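Local coordinates for protein fusolin (Unidentified entomopoxvirus, PDB 4OW5) that probably acts as a chitin-binding lytic polysaccharide monooxygenase that enhances entomopoxvirus virulence and crystallises in vivo into viral spindles, at residues His1-Phe6 against Arg10-Asn15; Gly19-Pro24 against Met62-Asn67; Gln330-Thr333 against Tyr338-Trp341. All blocks are in the same frame, centred on the assembly; numbering follows the deposited sequence.

Contact 1. Residues His1-Phe6 against Arg10-Asn15; sequences HGYITF and RQRRCN. With EDO (1,2-ethanediol), chain F; EDO (1,2-ethanediol), chain H; EDO (1,2-ethanediol), chain D.
The guanidinium of Arg12 lies flat on the ring of Tyr3, the two planes only 7° apart and their centres separated by 4.3 Å. The overlap is shifted along the side chain. Arg12 CD sits over the middle of the ring, 3.6 Å from its centroid, as a CH-pi contact, and NE covers the ring margin. Farther out, Tyr3 OH stands above the middle of the guanidinium, 3.3 Å from Arg12 CZ. Because the hydroxyl lies over the face, its angles to NH1 and NH2 are poor, and the pair is held by stacking and not by a hydrogen bond. A bend at chi2 (54°) turns the otherwise extended arginine along the ring. The ring centre is thus met by the CD methylene, while the charged end lies over the hydroxyl.

The backbones meet almost at right angles: strand 2-6 and the first turns of helix 10-17 cross at -84°, with axes 8.0 Å apart. This strand edges the four-stranded sheet of the monooxygenase's fibronectin-like fold, pairing with strand 131-140, where Thr5 and Phe6 facing Glu137 form a classic beta bulge. At its start stands His1, which has been seen to bind copper in this protein, although no metal is modelled here.

The edge of the Arg12 guanidinium is occupied differently from its face. NE donates to O2 of an ethanediol at 3.0 Å and NH2 to O1 of the same molecule at 3.1 Å, while NH1 forms a salt bridge with Asp66. On the inner side, Gln11 brings NE2 to 3.6 Å from Tyr3 CB, but this amide is directed to Asp66 O and Asn227 OD1, the latter also receiving the backbone N of Ile4.

Contact 2. Residues Gly19-Pro24 against Met62-Asn67; sequences GFWWPP and MFQQDN. With EDO (1,2-ethanediol), chain D.
Gln64, whose aliphatic part packs against Trp21, accepts a 3.2 Å hydrogen bond at OE1 from NE2 of Gln65. The donor lies above the carbonyl plane, 59° out of it, so the bond does not follow a lone pair. Nearer the backbone, Gln64 CB is 3.8 Å from Trp21 CH2, and CG touches the same corner of the indole. This is the outer part of the contact, where both residues are exposed.

The buried part is aromatic. Phe63 CB stands over the face of the Phe20 ring, 3.8 Å from its centroid, which gives a CH-pi contact. The two phenyl rings themselves meet obliquely, planes at 55° and centroids 4.9 Å apart, with Phe20 CD2 and Phe63 CD2 closing to 3.3 Å, a tight carbon contact. Phe20 can lay its face toward the helix because its CG sits between the backbone N and the carbonyl carbon (chi1 67°). Trp21, next in the chain, lays one indole face over Phe20 CE1. An ethanediol lies at the indole edge, its O1 3.3 Å from the donor Trp21 NE1.

Around this layer, Phe63 also packs on the disulfide-bonded pair Cys14 and Cys34, and Phe20 on Tyr38, while Trp21 touches Asp335 of the second subunit. The contact thus ties the loop after helix 10-17 to the end of helix 52-64, consistent with the helical insertion after the first strand in lytic polysaccharide monooxygenases of this family.

Contact 3. Residues Gln330-Thr333 against Tyr338-Trp341; sequences QYNT and YVEW
Asn332 OD1 grips the backbone N of Val339 in the tight part of this contact, whereas the rings of Tyr331 and Tyr338 diverge in its loose part. The side-chain carbonyl of Asn332 points into the start of helix 338-352, and the bond to Val339 N is 3.1 Å long. It is fairly straight, with an N-H...O angle of 158°, and the donor lies in the carbonyl plane. The same oxygen comes within 3.4 Å of Tyr338 CB and 3.6 Å of Val339 CG2, and ND2 rests 3.8 Å from that methyl, so the amide is flanked by carbon on the helix side.

Such use of side-chain oxygens on the first-turn N-H groups is a common way for a helix to begin, since these amides have no preceding helical carbonyl. Here Asn337 serves the next one, Glu340 N. The helix follows strand 223-234 after a long, partly unmodelled chain, and it lies against the second subunit: Tyr338 OH bonds to Arg13 of that subunit, and Trp341 NE1 to its Gln188.

Toward Tyr331 the packing opens out. Its CB still meets Tyr338 CD2 at 3.7 Å, and its carbonyl O lies 3.5 Å from Tyr338 CB, but beyond CB the phenol turns away from the helix. The two tyrosine rings are oblique, their planes 48° apart and their centroids 5.9 Å apart. Tyr338, with CG trans to its own N (chi1 -175°), is buried, whereas Tyr331 remains partly exposed and packs on Pro30 of the second subunit.

Contacts 1 and 2 are neighbours, their centres 13 Å apart. Asp66, in the second segment of contact 2, joins them through Arg12, and Gly2 N approaches Asn67 O at 3.0 Å, a probable hydrogen bond. One ethanediol also bridges them, bound by Asn15 O and Trp21 NE1. Both lie near the metal site: the side chain of Gln64 is about 10 Å from that of His1, and Tyr3 about 12 Å from His144. Contact 3 is remote, its centre about 43 Å from contact 1 and 46 Å from contact 2 within the chain. Across the dimer, however, Tyr338 reaches Arg13 of the second subunit, bringing contact 3 beside its partner's contact 1.

Contact 1. Residues His1-Phe6 against Arg10-Asn15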
loop_
_atom_site.group_PDB
_atom_site.type_symbol
_atom_site.label_atom_id
_atom_site.label_comp_id
_atom_site.label_asym_id
_atom_site.label_seq_id
_atom_site.Cartn_x
_atom_site.Cartn_y
_atom_site.Cartn_z
ATOM N N HIS A 1 -11.608 -22.196 24.153
ATOM C CA HIS A 1 -12.151 -21.909 22.822
ATOM C C HIS A 1 -12.375 -20.421 22.675
ATOM O O HIS A 1 -12.839 -19.736 23.592
ATOM C CB HIS A 1 -13.443 -22.652 22.534
ATOM C CG HIS A 1 -13.261 -24.083 22.124
ATOM N ND1 HIS A 1 -12.566 -24.980 22.903
ATOM C CD2 HIS A 1 -13.740 -24.733 21.043
ATOM C CE1 HIS A 1 -12.634 -26.139 22.270
ATOM N NE2 HIS A 1 -13.389 -26.045 21.183
ATOM N N GLY A 2 -12.063 -19.933 21.508
ATOM C CA GLY A 2 -12.166 -18.510 21.241
ATOM C C GLY A 2 -11.420 -18.082 20.013
ATOM O O GLY A 2 -10.832 -18.905 19.308
ATOM N N TYR A 3 -11.488 -16.789 19.746
ATOM C CA TYR A 3 -10.901 -16.159 18.580
ATOM C C TYR A 3 -10.631 -14.667 18.851
ATOM O O TYR A 3 -11.190 -14.082 19.781
ATOM C CB TYR A 3 -11.806 -16.329 17.336
ATOM C CG TYR A 3 -13.277 -16.082 17.593
ATOM C CD1 TYR A 3 -13.750 -14.808 17.889
ATOM C CD2 TYR A 3 -14.185 -17.142 17.656
ATOM C CE1 TYR A 3 -15.062 -14.600 18.289
ATOM C CE2 TYR A 3 -15.528 -16.927 17.977
ATOM C CZ TYR A 3 -15.951 -15.655 18.315
ATOM O OH TYR A 3 -17.250 -15.362 18.618
ATOM N N ILE A 4 -9.750 -14.086 18.049
ATOM C CA ILE A 4 -9.423 -12.659 18.125
ATOM C C ILE A 4 -10.612 -11.909 17.555
ATOM O O ILE A 4 -11.014 -12.231 16.438
ATOM C CB ILE A 4 -8.142 -12.208 17.379
ATOM C CG1 ILE A 4 -6.973 -13.210 17.427
ATOM C CG2 ILE A 4 -7.699 -10.826 17.883
ATOM C CD1 ILE A 4 -5.964 -12.943 16.227
ATOM N N THR A 5 -11.163 -10.929 18.302
ATOM C CA THR A 5 -12.248 -10.078 17.814
ATOM C C THR A 5 -11.701 -8.727 17.432
ATOM O O THR A 5 -12.297 -8.074 16.590
ATOM C CB THR A 5 -13.405 -9.971 18.761
ATOM O OG1 THR A 5 -12.916 -9.706 20.067
ATOM C CG2 THR A 5 -14.278 -11.205 18.709
ATOM N N PHE A 6 -10.599 -8.293 18.009
ATOM C CA PHE A 6 -9.993 -7.023 17.566
ATOM C C PHE A 6 -8.483 -7.093 17.657
ATOM O O PHE A 6 -7.992 -7.213 18.774
ATOM C CB PHE A 6 -10.489 -5.796 18.350
ATOM C CG PHE A 6 -9.993 -4.544 17.666
ATOM C CD1 PHE A 6 -10.467 -4.194 16.415
ATOM C CD2 PHE A 6 -8.944 -3.806 18.200
ATOM C CE1 PHE A 6 -9.888 -3.168 15.694
ATOM C CE2 PHE A 6 -8.424 -2.699 17.514
ATOM C CZ PHE A 6 -8.917 -2.383 16.264
ATOM N N ARG A 10 -8.729 -13.730 10.928
ATOM C CA ARG A 10 -9.043 -14.076 9.538
ATOM C C ARG A 10 -10.234 -15.024 9.424
ATOM O O ARG A 10 -11.160 -14.769 8.640
ATOM C CB ARG A 10 -7.821 -14.723 8.878
ATOM C CG ARG A 10 -7.976 -14.960 7.410
ATOM C CD ARG A 10 -6.724 -15.622 6.877
ATOM N NE ARG A 10 -5.623 -14.661 6.757
ATOM C CZ ARG A 10 -4.440 -14.957 6.245
ATOM N NH1 ARG A 10 -4.193 -16.181 5.798
ATOM N NH2 ARG A 10 -3.497 -14.025 6.148
ATOM N N GLN A 11 -10.178 -16.136 10.157
ATOM C CA GLN A 11 -11.232 -17.133 10.086
ATOM C C GLN A 11 -12.536 -16.624 10.723
ATOM O O GLN A 11 -13.610 -17.064 10.322
ATOM C CB GLN A 11 -10.812 -18.469 10.691
ATOM C CG GLN A 11 -10.912 -18.626 12.206
ATOM C CD GLN A 11 -10.045 -17.705 13.006
ATOM O OE1 GLN A 11 -9.041 -17.194 12.549
ATOM N NE2 GLN A 11 -10.365 -17.558 14.250
ATOM N N ARG A 12 -12.433 -15.782 11.737
ATOM C CA ARG A 12 -13.592 -15.174 12.372
ATOM C C ARG A 12 -14.311 -14.232 11.390
ATOM O O ARG A 12 -15.535 -14.266 11.303
ATOM C CB ARG A 12 -13.180 -14.393 13.638
ATOM C CG ARG A 12 -14.340 -13.685 14.343
ATOM C CD ARG A 12 -15.496 -14.598 14.673
ATOM N NE ARG A 12 -16.600 -13.856 15.274
ATOM C CZ ARG A 12 -17.799 -14.362 15.541
ATOM N NH1 ARG A 12 -18.064 -15.643 15.290
ATOM N NH2 ARG A 12 -18.746 -13.591 16.057
ATOM N N ARG A 13 -13.567 -13.418 10.645
ATOM C CA ARG A 13 -14.186 -12.563 9.616
ATOM C C ARG A 13 -14.932 -13.416 8.576
ATOM O O ARG A 13 -16.056 -13.074 8.191
ATOM C CB ARG A 13 -13.148 -11.683 8.916
ATOM C CG ARG A 13 -13.734 -10.786 7.837
ATOM C CD ARG A 13 -12.675 -9.975 7.132
ATOM N NE ARG A 13 -12.342 -8.778 7.888
ATOM C CZ ARG A 13 -12.864 -7.566 7.715
ATOM N NH1 ARG A 13 -13.808 -7.361 6.798
ATOM N NH2 ARG A 13 -12.454 -6.547 8.464
ATOM N N CYS A 14 -14.319 -14.504 8.115
ATOM C CA CYS A 14 -14.960 -15.371 7.125
ATOM C C CYS A 14 -16.233 -15.980 7.701
ATOM O O CYS A 14 -17.235 -15.999 7.015
ATOM C CB CYS A 14 -14.003 -16.446 6.621
ATOM S SG CYS A 14 -12.603 -15.785 5.672
ATOM N N ASN A 15 -16.196 -16.440 8.929
ATOM C CA ASN A 15 -17.371 -17.016 9.593
ATOM C C ASN A 15 -18.511 -16.005 9.674
ATOM O O ASN A 15 -19.601 -16.287 9.169
ATOM C CB ASN A 15 -17.026 -17.511 11.004
ATOM C CG ASN A 15 -18.192 -18.197 11.701
ATOM O OD1 ASN A 15 -18.558 -19.307 11.383
ATOM N ND2 ASN A 15 -18.869 -17.515 12.568
HETATM C C1 EDO F . -18.670 -9.593 15.513
HETATM O O1 EDO F . -18.941 -10.505 16.568
HETATM C C2 EDO F . -17.430 -10.066 14.699
HETATM O O2 EDO F . -16.568 -10.861 15.512
HETATM C C1 EDO H . -1.029 -17.729 5.671
HETATM O O1 EDO H . -0.112 -18.764 5.575
HETATM C C2 EDO H . -1.368 -17.115 4.307
HETATM O O2 EDO H . -1.708 -15.781 4.600
HETATM C C1 EDO D . -23.372 -17.975 10.854
HETATM O O1 EDO D . -22.630 -19.114 11.224
HETATM C C2 EDO D . -22.982 -17.537 9.440
HETATM O O2 EDO D . -22.618 -16.170 9.430
#

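Contact 2. Residues Gly19-Pro24 against Met62-Asn67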
loop_
_atom_site.group_PDB
_atom_site.type_symbol
_atom_site.label_atom_id
_atom_site.label_comp_id
_atom_site.label_asym_id
_atom_site.label_seq_id
_atom_site.Cartn_x
_atom_site.Cartn_y
_atom_site.Cartn_z
ATOM N N GLY A 19 -22.737 -16.555 4.083
ATOM C CA GLY A 19 -22.916 -16.945 2.696
ATOM C C GLY A 19 -22.313 -18.306 2.383
ATOM O O GLY A 19 -22.340 -18.705 1.230
ATOM N N PHE A 20 -21.787 -19.042 3.388
ATOM C CA PHE A 20 -21.075 -20.326 3.184
ATOM C C PHE A 20 -21.931 -21.562 3.516
ATOM O O PHE A 20 -21.564 -22.674 3.135
ATOM C CB PHE A 20 -19.792 -20.365 4.040
ATOM C CG PHE A 20 -20.014 -20.415 5.539
ATOM C CD1 PHE A 20 -20.295 -21.613 6.176
ATOM C CD2 PHE A 20 -19.947 -19.264 6.308
ATOM C CE1 PHE A 20 -20.512 -21.660 7.551
ATOM C CE2 PHE A 20 -20.151 -19.316 7.678
ATOM C CZ PHE A 20 -20.436 -20.515 8.295
ATOM N N TRP A 21 -23.023 -21.404 4.268
ATOM C CA TRP A 21 -23.869 -22.568 4.575
ATOM C C TRP A 21 -24.556 -23.102 3.328
ATOM O O TRP A 21 -24.866 -24.289 3.260
ATOM C CB TRP A 21 -24.936 -22.226 5.633
ATOM C CG TRP A 21 -24.398 -22.036 7.006
ATOM C CD1 TRP A 21 -24.514 -20.927 7.784
ATOM C CD2 TRP A 21 -23.670 -22.998 7.779
ATOM N NE1 TRP A 21 -23.857 -21.123 8.975
ATOM C CE2 TRP A 21 -23.401 -22.412 9.031
ATOM C CE3 TRP A 21 -23.200 -24.289 7.525
ATOM C CZ2 TRP A 21 -22.623 -23.056 10.003
ATOM C CZ3 TRP A 21 -22.503 -24.955 8.516
ATOM C CH2 TRP A 21 -22.222 -24.340 9.740
ATOM N N TRP A 22 -24.822 -22.225 2.367
ATOM C CA TRP A 22 -25.531 -22.579 1.146
ATOM C C TRP A 22 -25.320 -21.492 0.098
ATOM O O TRP A 22 -25.388 -20.322 0.477
ATOM C CB TRP A 22 -27.045 -22.722 1.441
ATOM C CG TRP A 22 -27.762 -23.438 0.349
ATOM C CD1 TRP A 22 -28.309 -22.879 -0.769
ATOM C CD2 TRP A 22 -27.724 -24.846 0.116
ATOM N NE1 TRP A 22 -28.690 -23.860 -1.648
ATOM C CE2 TRP A 22 -28.342 -25.082 -1.130
ATOM C CE3 TRP A 22 -27.222 -25.934 0.840
ATOM C CZ2 TRP A 22 -28.469 -26.363 -1.666
ATOM C CZ3 TRP A 22 -27.404 -27.210 0.336
ATOM C CH2 TRP A 22 -28.005 -27.414 -0.911
ATOM N N PRO A 23 -25.124 -21.772 -1.204
ATOM C CA PRO A 23 -24.938 -23.083 -1.865
ATOM C C PRO A 23 -23.702 -23.837 -1.336
ATOM O O PRO A 23 -22.799 -23.214 -0.770
ATOM C CB PRO A 23 -24.758 -22.715 -3.345
ATOM C CG PRO A 23 -25.148 -21.309 -3.476
ATOM C CD PRO A 23 -24.940 -20.668 -2.157
ATOM N N PRO A 24 -23.662 -25.177 -1.477
ATOM C CA PRO A 24 -22.540 -25.943 -0.897
ATOM C C PRO A 24 -21.168 -25.697 -1.517
ATOM O O PRO A 24 -20.195 -26.007 -0.868
ATOM C CB PRO A 24 -22.950 -27.412 -1.093
ATOM C CG PRO A 24 -24.073 -27.412 -2.021
ATOM C CD PRO A 24 -24.667 -26.063 -2.101
ATOM N N MET A 62 -14.526 -25.866 8.499
ATOM C CA MET A 62 -13.425 -24.900 8.634
ATOM C C MET A 62 -13.959 -23.510 9.085
ATOM O O MET A 62 -13.352 -22.853 9.935
ATOM C CB MET A 62 -12.673 -24.818 7.294
ATOM C CG MET A 62 -11.708 -23.689 7.210
ATOM S SD MET A 62 -10.786 -23.571 5.641
ATOM C CE MET A 62 -12.069 -23.615 4.510
ATOM N N PHE A 63 -15.072 -23.056 8.520
ATOM C CA PHE A 63 -15.653 -21.753 8.895
ATOM C C PHE A 63 -16.389 -21.775 10.256
ATOM O O PHE A 63 -16.262 -20.832 11.064
ATOM C CB PHE A 63 -16.650 -21.286 7.811
ATOM C CG PHE A 63 -16.057 -20.600 6.613
ATOM C CD1 PHE A 63 -14.996 -21.154 5.929
ATOM C CD2 PHE A 63 -16.659 -19.483 6.077
ATOM C CE1 PHE A 63 -14.468 -20.525 4.798
ATOM C CE2 PHE A 63 -16.186 -18.905 4.912
ATOM C CZ PHE A 63 -15.059 -19.392 4.315
ATOM N N GLN A 64 -17.221 -22.807 10.461
ATOM C CA GLN A 64 -18.000 -22.986 11.691
ATOM C C GLN A 64 -17.128 -23.103 12.909
ATOM O O GLN A 64 -17.534 -22.637 13.975
ATOM C CB GLN A 64 -18.870 -24.245 11.594
ATOM C CG GLN A 64 -19.784 -24.501 12.820
ATOM C CD GLN A 64 -20.124 -25.948 13.080
ATOM O OE1 GLN A 64 -19.277 -26.841 13.001
ATOM N NE2 GLN A 64 -21.328 -26.189 13.580
ATOM N N GLN A 65 -15.941 -23.726 12.793
ATOM C CA GLN A 65 -15.054 -23.936 13.953
ATOM C C GLN A 65 -14.087 -22.787 14.143
ATOM O O GLN A 65 -12.936 -23.021 14.493
ATOM C CB GLN A 65 -14.285 -25.257 13.771
ATOM C CG GLN A 65 -15.199 -26.483 13.802
ATOM C CD GLN A 65 -15.775 -26.714 15.177
ATOM O OE1 GLN A 65 -15.059 -26.949 16.154
ATOM N NE2 GLN A 65 -17.061 -26.520 15.331
ATOM N N ASP A 66 -14.561 -21.546 14.015
ATOM C CA ASP A 66 -13.717 -20.365 14.123
ATOM C C ASP A 66 -13.176 -20.166 15.540
ATOM O O ASP A 66 -12.197 -19.485 15.669
ATOM C CB ASP A 66 -14.448 -19.101 13.632
ATOM C CG ASP A 66 -15.710 -18.663 14.370
ATOM O OD1 ASP A 66 -16.219 -19.443 15.234
ATOM O OD2 ASP A 66 -16.211 -17.584 14.061
ATOM N N ASN A 67 -13.750 -20.821 16.572
ATOM C CA ASN A 67 -13.288 -20.755 17.955
ATOM C C ASN A 67 -12.410 -21.982 18.290
ATOM O O ASN A 67 -11.976 -22.096 19.429
ATOM C CB ASN A 67 -14.505 -20.644 18.890
ATOM C CG ASN A 67 -15.349 -21.907 18.945
ATOM O OD1 ASN A 67 -15.208 -22.822 18.121
ATOM N ND2 ASN A 67 -16.265 -21.963 19.861
HETATM C C1 EDO D . -23.372 -17.975 10.854
HETATM O O1 EDO D . -22.630 -19.114 11.224
HETATM C C2 EDO D . -22.982 -17.537 9.440
HETATM O O2 EDO D . -22.618 -16.170 9.430
#

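Contact 3. Residues Gln330-Thr333 against Tyr338-Trp341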
loop_
_atom_site.group_PDB
_atom_site.type_symbol
_atom_site.label_atom_id
_atom_site.label_comp_id
_atom_site.label_asym_id
_atom_site.label_seq_id
_atom_site.Cartn_x
_atom_site.Cartn_y
_atom_site.Cartn_z
ATOM N N GLN A 330 -12.889 16.697 -9.406
ATOM C CA GLN A 330 -12.383 17.667 -8.426
ATOM C C GLN A 330 -10.943 18.090 -8.764
ATOM O O GLN A 330 -10.524 19.147 -8.318
ATOM C CB GLN A 330 -12.424 17.080 -6.994
ATOM N N TYR A 331 -10.186 17.274 -9.549
ATOM C CA TYR A 331 -8.816 17.599 -9.932
ATOM C C TYR A 331 -8.745 18.363 -11.270
ATOM O O TYR A 331 -7.649 18.700 -11.705
ATOM C CB TYR A 331 -7.951 16.346 -9.966
ATOM C CG TYR A 331 -7.856 15.704 -8.598
ATOM C CD1 TYR A 331 -8.796 14.770 -8.179
ATOM C CD2 TYR A 331 -6.882 16.098 -7.687
ATOM C CE1 TYR A 331 -8.722 14.182 -6.918
ATOM C CE2 TYR A 331 -6.805 15.531 -6.417
ATOM C CZ TYR A 331 -7.737 14.584 -6.028
ATOM O OH TYR A 331 -7.687 14.008 -4.777
ATOM N N ASN A 332 -9.882 18.684 -11.892
ATOM C CA ASN A 332 -9.874 19.547 -13.076
ATOM C C ASN A 332 -9.633 20.979 -12.605
ATOM O O ASN A 332 -10.048 21.341 -11.512
ATOM C CB ASN A 332 -11.190 19.467 -13.861
ATOM C CG ASN A 332 -11.442 18.168 -14.565
ATOM O OD1 ASN A 332 -10.532 17.404 -14.858
ATOM N ND2 ASN A 332 -12.698 17.898 -14.894
ATOM N N THR A 333 -8.929 21.751 -13.391
ATOM C CA THR A 333 -8.696 23.172 -13.162
ATOM C C THR A 333 -9.227 23.896 -14.375
ATOM O O THR A 333 -9.499 23.269 -15.399
ATOM C CB THR A 333 -7.207 23.490 -12.950
ATOM O OG1 THR A 333 -6.475 23.156 -14.124
ATOM C CG2 THR A 333 -6.649 22.792 -11.788
ATOM N N TYR A 338 -8.060 17.265 -16.295
ATOM C CA TYR A 338 -7.417 16.098 -15.683
ATOM C C TYR A 338 -8.114 14.784 -16.028
ATOM O O TYR A 338 -7.441 13.774 -16.222
ATOM C CB TYR A 338 -7.391 16.258 -14.167
ATOM C CG TYR A 338 -6.647 15.154 -13.456
ATOM C CD1 TYR A 338 -5.261 15.092 -13.491
ATOM C CD2 TYR A 338 -7.328 14.110 -12.846
ATOM C CE1 TYR A 338 -4.565 14.066 -12.855
ATOM C CE2 TYR A 338 -6.643 13.080 -12.196
ATOM C CZ TYR A 338 -5.258 13.065 -12.201
ATOM O OH TYR A 338 -4.539 12.041 -11.623
ATOM N N VAL A 339 -9.456 14.779 -16.059
ATOM C CA VAL A 339 -10.234 13.569 -16.333
ATOM C C VAL A 339 -9.834 13.010 -17.709
ATOM O O VAL A 339 -9.591 11.805 -17.820
ATOM C CB VAL A 339 -11.773 13.798 -16.213
ATOM C CG1 VAL A 339 -12.550 12.552 -16.645
ATOM C CG2 VAL A 339 -12.152 14.150 -14.778
ATOM N N GLU A 340 -9.736 13.878 -18.732
ATOM C CA GLU A 340 -9.365 13.457 -20.077
ATOM C C GLU A 340 -7.909 13.013 -20.145
ATOM O O GLU A 340 -7.599 11.976 -20.751
ATOM C CB GLU A 340 -9.597 14.573 -21.100
ATOM C CG GLU A 340 -11.047 14.664 -21.552
ATOM C CD GLU A 340 -11.337 15.671 -22.649
ATOM O OE1 GLU A 340 -10.377 16.195 -23.264
ATOM O OE2 GLU A 340 -12.537 15.911 -22.912
ATOM N N TRP A 341 -7.014 13.799 -19.539
ATOM C CA TRP A 341 -5.599 13.460 -19.571
ATOM C C TRP A 341 -5.366 12.117 -18.884
ATOM O O TRP A 341 -4.714 11.263 -19.442
ATOM C CB TRP A 341 -4.762 14.561 -18.898
ATOM C CG TRP A 341 -3.335 14.151 -18.762
ATOM C CD1 TRP A 341 -2.404 14.079 -19.760
ATOM C CD2 TRP A 341 -2.744 13.535 -17.617
ATOM N NE1 TRP A 341 -1.260 13.471 -19.293
ATOM C CE2 TRP A 341 -1.420 13.192 -17.960
ATOM C CE3 TRP A 341 -3.213 13.227 -16.335
ATOM C CZ2 TRP A 341 -0.569 12.549 -17.068
ATOM C CZ3 TRP A 341 -2.338 12.665 -15.427
ATOM C CH2 TRP A 341 -1.044 12.300 -15.809
#